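PDB 2II2: alpha-11 giardin from Giardia intestinalis, which belongs to the annexins, binds calcium, and probably takes part in attachment of the parasite to the intestinal mucosa and in remodelling of its cytoskeleton. Local coordinates for residues V100-T105 against L222-Y227. Numbering follows the deposited sequence.
Sequences VVLIAT and LCIAHY
Leu102 and Ala225 are the residues whose CA atoms lie nearest each other across the two segments, 5.8 Å apart, where residues 100-105, the last part of helix 94-102 and the chain that follows it, face the middle of helix 216-230. The contact is wholly apolar and centres on one methyl group, CG2 of Ile224, which enters the angle between two consecutive side chains. Leu102 offers its CB, 3.8 Å from Ile224 CG2, while the neighbouring Ile103 meets the same methyl with its CG1, 3.7 Å from Ile224 CG2, and with CD1 a little farther off. Both side chains cross that of Ile224 at about a right angle. CG2 of Ile224, anti to the backbone N, is the branch that points at Leu102 and Ile103, while CG1, beside the N (chi1 -73°), is directed away from Leu102. Leu102 CD1 lies near both Ile224 CG2 and Ala225, 4.2 Å from Ala225 CB; beside this small side chain the leucine methyl CD1 is also 4.1 Å from Ala225 N. Ile103 O is held by a hydrogen bond from Arg80. The contact is buried in the all-helical annexin fold: Leu102 also packs on Ala145 of helix 137-147 and Ile183 of helix 175-184, Ala225 meets those same two helices, and helix 232-244 borders the isoleucines through Val236 and Tyr238.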
loop_
_atom_site.group_PDB
_atom_site.type_symbol
_atom_site.label_atom_id
_atom_site.label_comp_id
_atom_site.label_asym_id
_atom_site.label_seq_id
_atom_site.Cartn_x
_atom_site.Cartn_y
_atom_site.Cartn_z
ATOM N N VAL A 100 4.678 0.584 0.297
ATOM C CA VAL A 100 5.574 -0.523 0.080
ATOM C C VAL A 100 6.423 -0.891 1.285
ATOM O O VAL A 100 6.535 -2.073 1.583
ATOM C CB VAL A 100 6.473 -0.289 -1.146
ATOM C CG1 VAL A 100 7.595 -1.322 -1.223
ATOM C CG2 VAL A 100 5.622 -0.315 -2.405
ATOM N N VAL A 101 7.059 0.097 1.925
ATOM C CA VAL A 101 8.026 -0.216 2.966
ATOM C C VAL A 101 7.441 -0.259 4.361
ATOM O O VAL A 101 8.037 -0.897 5.240
ATOM C CB VAL A 101 9.295 0.708 2.939
ATOM C CG1 VAL A 101 9.935 0.679 1.524
ATOM C CG2 VAL A 101 9.013 2.133 3.391
ATOM N N LEU A 102 6.312 0.412 4.588
ATOM C CA LEU A 102 5.697 0.394 5.910
ATOM C C LEU A 102 4.804 -0.826 6.113
ATOM O O LEU A 102 4.673 -1.317 7.226
ATOM C CB LEU A 102 4.917 1.688 6.174
ATOM C CG LEU A 102 5.730 2.999 6.128
ATOM C CD1 LEU A 102 4.852 4.137 6.494
ATOM C CD2 LEU A 102 6.947 2.968 7.054
ATOM N N ILE A 103 4.191 -1.315 5.054
ATOM C CA ILE A 103 3.293 -2.451 5.165
ATOM C C ILE A 103 4.042 -3.694 4.707
ATOM O O ILE A 103 3.835 -4.219 3.602
ATOM C CB ILE A 103 1.971 -2.220 4.398
ATOM C CG1 ILE A 103 1.375 -0.853 4.805
ATOM C CG2 ILE A 103 0.989 -3.326 4.719
ATOM C CD1 ILE A 103 0.091 -0.536 4.088
ATOM N N ALA A 104 4.946 -4.145 5.579
ATOM C CA ALA A 104 5.924 -5.157 5.181
ATOM C C ALA A 104 6.522 -5.810 6.397
ATOM O O ALA A 104 6.955 -5.119 7.325
ATOM C CB ALA A 104 7.034 -4.536 4.345
ATOM N N THR A 105 6.527 -7.137 6.389
ATOM C CA THR A 105 7.226 -7.903 7.402
ATOM C C THR A 105 8.743 -7.784 7.183
ATOM O O THR A 105 9.185 -7.373 6.108
ATOM C CB THR A 105 6.878 -9.388 7.289
ATOM O OG1 THR A 105 7.322 -9.852 6.013
ATOM C CG2 THR A 105 5.375 -9.643 7.428
ATOM N N LEU A 222 2.764 8.410 8.898
ATOM C CA LEU A 222 2.841 8.106 10.322
ATOM C C LEU A 222 1.658 7.274 10.759
ATOM O O LEU A 222 1.802 6.359 11.550
ATOM C CB LEU A 222 2.902 9.405 11.152
ATOM C CG LEU A 222 4.248 10.113 11.122
ATOM C CD1 LEU A 222 4.067 11.505 11.654
ATOM C CD2 LEU A 222 5.299 9.326 11.962
ATOM N N CYS A 223 0.460 7.583 10.253
ATOM C CA CYS A 223 -0.699 6.771 10.621
ATOM C C CYS A 223 -0.578 5.333 10.107
ATOM O O CYS A 223 -1.045 4.410 10.757
ATOM C CB CYS A 223 -1.991 7.394 10.106
ATOM S SG CYS A 223 -2.526 8.852 11.003
ATOM N N ILE A 224 -0.002 5.146 8.923
ATOM C CA ILE A 224 0.182 3.806 8.397
ATOM C C ILE A 224 1.125 3.001 9.309
ATOM O O ILE A 224 0.876 1.820 9.647
ATOM C CB ILE A 224 0.666 3.828 6.936
ATOM C CG1 ILE A 224 -0.480 4.255 6.024
ATOM C CG2 ILE A 224 1.212 2.474 6.516
ATOM C CD1 ILE A 224 -0.066 4.579 4.603
ATOM N N ALA A 225 2.248 3.621 9.673
ATOM C CA ALA A 225 3.210 2.929 10.539
ATOM C C ALA A 225 2.604 2.591 11.903
ATOM O O ALA A 225 2.778 1.481 12.435
ATOM C CB ALA A 225 4.474 3.725 10.688
ATOM N N HIS A 226 1.886 3.549 12.467
ATOM C CA HIS A 226 1.127 3.360 13.710
ATOM C C HIS A 226 0.163 2.188 13.592
ATOM O O HIS A 226 0.177 1.268 14.401
ATOM C CB HIS A 226 0.379 4.680 13.983
ATOM C CG HIS A 226 -0.806 4.540 14.881
ATOM N ND1 HIS A 226 -0.699 4.265 16.227
ATOM C CD2 HIS A 226 -2.124 4.604 14.596
ATOM C CE1 HIS A 226 -1.918 4.174 16.729
ATOM N NE2 HIS A 226 -2.795 4.385 15.767
ATOM N N TYR A 227 -0.695 2.224 12.580
ATOM C CA TYR A 227 -1.700 1.176 12.449
ATOM C C TYR A 227 -1.092 -0.185 12.157
ATOM O O TYR A 227 -1.650 -1.181 12.581
ATOM C CB TYR A 227 -2.777 1.560 11.432
ATOM C CG TYR A 227 -3.834 2.478 12.009
ATOM C CD1 TYR A 227 -4.150 3.684 11.411
ATOM C CD2 TYR A 227 -4.533 2.117 13.164
ATOM C CE1 TYR A 227 -5.150 4.525 11.947
ATOM C CE2 TYR A 227 -5.525 2.946 13.696
ATOM C CZ TYR A 227 -5.830 4.143 13.087
ATOM O OH TYR A 227 -6.837 4.912 13.614
#